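PDB 3IP1: scyllo-inosose 3-dehydrogenase from Thermotoga maritima, which catalyses the NAD(+)-dependent oxidation of scyllo-inosose to 3-dehydro-scyllo-inosose, probably as a step in the breakdown of myo-inositol. Local coordinates for residues A[134-139]-A[145-150]. Sequence-based numbering, arbitrary orientation.
Sequences GHCRPC and NHCENL. With CD (cadmium ion), chain E.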
ATOM      1  N   GLY A 134       0.909 -10.902  22.785  1.00 30.70           N
ATOM      2  CA  GLY A 134       0.027  -9.755  22.770  1.00 31.40           C
ATOM      3  C   GLY A 134       0.664  -8.477  23.272  1.00 31.89           C
ATOM      4  O   GLY A 134       0.080  -7.422  23.115  1.00 33.26           O
ATOM      5  N   HIS A 135       1.867  -8.554  23.839  1.00 31.85           N
ATOM      6  CA  HIS A 135       2.486  -7.384  24.486  1.00 31.77           C
ATOM      7  C   HIS A 135       3.875  -6.972  23.966  1.00 31.22           C
ATOM      8  O   HIS A 135       4.340  -5.844  24.244  1.00 31.11           O
ATOM      9  CB  HIS A 135       2.517  -7.534  26.032  1.00 32.13           C
ATOM     10  CG  HIS A 135       3.243  -8.748  26.530  1.00 33.69           C
ATOM     11  ND1 HIS A 135       4.622  -8.816  26.613  1.00 34.83           N
ATOM     12  CD2 HIS A 135       2.780  -9.924  27.017  1.00 35.30           C
ATOM     13  CE1 HIS A 135       4.977  -9.995  27.092  1.00 35.89           C
ATOM     14  NE2 HIS A 135       3.878 -10.685  27.353  1.00 37.05           N
ATOM     15  N   CYS A 136       4.549  -7.862  23.235  1.00 29.74           N
ATOM     16  CA  CYS A 136       5.885  -7.523  22.733  1.00 28.70           C
ATOM     17  C   CYS A 136       5.788  -6.485  21.604  1.00 28.05           C
ATOM     18  O   CYS A 136       4.695  -6.181  21.125  1.00 27.28           O
ATOM     19  CB  CYS A 136       6.659  -8.761  22.292  1.00 28.15           C
ATOM     20  SG  CYS A 136       6.054  -9.441  20.740  1.00 28.27           S
ATOM     21  N   ARG A 137       6.923  -5.929  21.194  1.00 27.43           N
ATOM     22  CA  ARG A 137       6.906  -4.928  20.128  1.00 27.36           C
ATOM     23  C   ARG A 137       6.251  -5.424  18.823  1.00 27.02           C
ATOM     24  O   ARG A 137       5.329  -4.768  18.320  1.00 25.81           O
ATOM     25  CB  ARG A 137       8.299  -4.335  19.890  1.00 28.16           C
ATOM     26  CG  ARG A 137       8.359  -3.379  18.703  1.00 30.06           C
ATOM     27  CD  ARG A 137       9.253  -2.218  19.018  1.00 33.97           C
ATOM     28  NE  ARG A 137       9.293  -1.249  17.923  1.00 36.74           N
ATOM     29  CZ  ARG A 137      10.127  -0.217  17.881  1.00 37.81           C
ATOM     30  NH1 ARG A 137      10.973   0.002  18.892  1.00 38.49           N
ATOM     31  NH2 ARG A 137      10.105   0.602  16.842  1.00 36.69           N
ATOM     32  N   PRO A 138       6.700  -6.584  18.278  1.00 26.80           N
ATOM     33  CA  PRO A 138       5.965  -7.074  17.081  1.00 26.50           C
ATOM     34  C   PRO A 138       4.465  -7.253  17.286  1.00 26.31           C
ATOM     35  O   PRO A 138       3.700  -6.886  16.399  1.00 26.90           O
ATOM     36  CB  PRO A 138       6.654  -8.406  16.759  1.00 25.55           C
ATOM     37  CG  PRO A 138       8.084  -8.165  17.165  1.00 26.43           C
ATOM     38  CD  PRO A 138       7.953  -7.341  18.482  1.00 26.34           C
ATOM     39  N   CYS A 139       4.034  -7.804  18.426  1.00 26.56           N
ATOM     40  CA  CYS A 139       2.588  -7.906  18.718  1.00 26.69           C
ATOM     41  C   CYS A 139       1.908  -6.524  18.766  1.00 26.27           C
ATOM     42  O   CYS A 139       0.870  -6.302  18.126  1.00 26.16           O
ATOM     43  CB  CYS A 139       2.311  -8.715  20.005  1.00 26.52           C
ATOM     44  SG  CYS A 139       2.444 -10.559  19.806  1.00 26.93           S
ATOM     45  N   ASN A 145       2.649 -13.122  14.165  1.00 24.92           N
ATOM     46  CA  ASN A 145       3.457 -14.231  13.644  1.00 24.86           C
ATOM     47  C   ASN A 145       4.957 -14.057  13.886  1.00 24.17           C
ATOM     48  O   ASN A 145       5.734 -14.933  13.569  1.00 24.96           O
ATOM     49  CB  ASN A 145       3.203 -14.440  12.160  1.00 25.19           C
ATOM     50  CG  ASN A 145       1.801 -14.846  11.882  1.00 25.80           C
ATOM     51  OD1 ASN A 145       1.351 -15.877  12.359  1.00 26.13           O
ATOM     52  ND2 ASN A 145       1.076 -14.018  11.140  1.00 25.08           N
ATOM     53  N   HIS A 146       5.345 -12.937  14.476  1.00 23.76           N
ATOM     54  CA  HIS A 146       6.748 -12.642  14.738  1.00 23.77           C
ATOM     55  C   HIS A 146       6.973 -12.238  16.201  1.00 24.16           C
ATOM     56  O   HIS A 146       8.001 -11.645  16.548  1.00 23.83           O
ATOM     57  CB  HIS A 146       7.218 -11.602  13.729  1.00 23.37           C
ATOM     58  CG  HIS A 146       7.059 -12.086  12.329  1.00 22.20           C
ATOM     59  ND1 HIS A 146       8.011 -12.869  11.716  1.00 21.17           N
ATOM     60  CD2 HIS A 146       6.004 -12.033  11.477  1.00 22.98           C
ATOM     61  CE1 HIS A 146       7.579 -13.224  10.515  1.00 22.80           C
ATOM     62  NE2 HIS A 146       6.360 -12.739  10.351  1.00 22.28           N
ATOM     63  N   CYS A 147       5.980 -12.603  17.022  1.00 24.18           N
ATOM     64  CA  CYS A 147       5.976 -12.510  18.493  1.00 25.14           C
ATOM     65  C   CYS A 147       7.321 -12.874  19.118  1.00 25.51           C
ATOM     66  O   CYS A 147       7.893 -13.909  18.785  1.00 26.34           O
ATOM     67  CB  CYS A 147       4.911 -13.469  19.046  1.00 24.29           C
ATOM     68  SG  CYS A 147       4.833 -13.519  20.859  1.00 26.46           S
ATOM     69  N   GLU A 148       7.821 -12.050  20.028  1.00 26.10           N
ATOM     70  CA  GLU A 148       9.094 -12.347  20.695  1.00 26.97           C
ATOM     71  C   GLU A 148       8.969 -13.371  21.854  1.00 27.88           C
ATOM     72  O   GLU A 148       9.963 -13.859  22.366  1.00 27.56           O
ATOM     73  CB  GLU A 148       9.758 -11.049  21.184  1.00 26.93           C
ATOM     74  CG  GLU A 148      10.301 -10.168  20.039  1.00 29.02           C
ATOM     75  CD  GLU A 148      11.034  -8.923  20.530  1.00 31.17           C
ATOM     76  OE1 GLU A 148      10.869  -8.541  21.709  1.00 33.68           O
ATOM     77  OE2 GLU A 148      11.762  -8.303  19.734  1.00 32.74           O
ATOM     78  N   ASN A 149       7.751 -13.686  22.272  1.00 28.51           N
ATOM     79  CA  ASN A 149       7.559 -14.606  23.384  1.00 29.64           C
ATOM     80  C   ASN A 149       6.588 -15.712  22.992  1.00 30.45           C
ATOM     81  O   ASN A 149       5.672 -16.030  23.729  1.00 31.82           O
ATOM     82  CB  ASN A 149       7.070 -13.826  24.606  1.00 29.12           C
ATOM     83  CG  ASN A 149       8.038 -12.746  25.003  1.00 29.81           C
ATOM     84  OD1 ASN A 149       9.242 -13.010  25.160  1.00 30.39           O
ATOM     85  ND2 ASN A 149       7.550 -11.506  25.111  1.00 28.01           N
ATOM     86  N   LEU A 150       6.813 -16.282  21.814  1.00 30.79           N
ATOM     87  CA  LEU A 150       5.922 -17.240  21.191  1.00 31.16           C
ATOM     88  C   LEU A 150       5.956 -18.631  21.854  1.00 31.07           C
ATOM     89  O   LEU A 150       7.027 -19.128  22.196  1.00 31.34           O
ATOM     90  CB  LEU A 150       6.323 -17.363  19.716  1.00 31.11           C
ATOM     91  CG  LEU A 150       5.575 -18.271  18.723  1.00 33.37           C
ATOM     92  CD1 LEU A 150       4.166 -17.748  18.304  1.00 33.75           C
ATOM     93  CD2 LEU A 150       6.455 -18.460  17.470  1.00 33.50           C
TER
HETATM   94 CD    CD E 500       4.326 -11.133  21.303  1.00 31.11          CD
HETATM   95  O   HOH W   1       9.682  -6.357  22.441  1.00 27.52           O
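His-135 crosses the side chain of Asn-149 at about a right angle, with CE1 3.6 Å from ND2 of the amide. The imidazole ring and the amide plane are 34° apart. OD1 of Asn-149 accepts a hydrogen bond from ND2 of Asn-116 of the second subunit. Next comes Cys-136, whose SG binds the cadmium ion at 2.5 Å. SG of Cys-136 also accepts a nearly straight hydrogen bond from N of Glu-148, at 3.2 Å. It also takes the N-H of Cys-139 and so caps the short helix 137-140. Its chi1 of 73° puts SG between the backbone N and the carbonyl carbon, where metal and both N-H groups can reach it.

Cys-136, Cys-139 and Cys-147, with Cys-133, form the four-cysteine structural metal site of zinc-containing alcohol dehydrogenases. Cadmium occupies it here in place of zinc. The N-H bonds to the sulfurs probably offset part of the thiolate charge.

A water accepts from N of Arg-137 and donates to OE1 of Glu-148. That carboxylate also pairs with Arg-308 of the third subunit. Pro-138 lays its ring against segment 145-150: CB lies 3.5 Å from the carbonyl O of His-146, and CD 4.0 Å from CG of Glu-148. Cys-139 SG also binds the metal, accepts from N of Gly-134, and lies 3.9 Å from CB of Cys-147. Cys-147 SG, the one ligand from segment 145-150, binds the cadmium ion and accepts from N of Asn-149 at 3.2 Å.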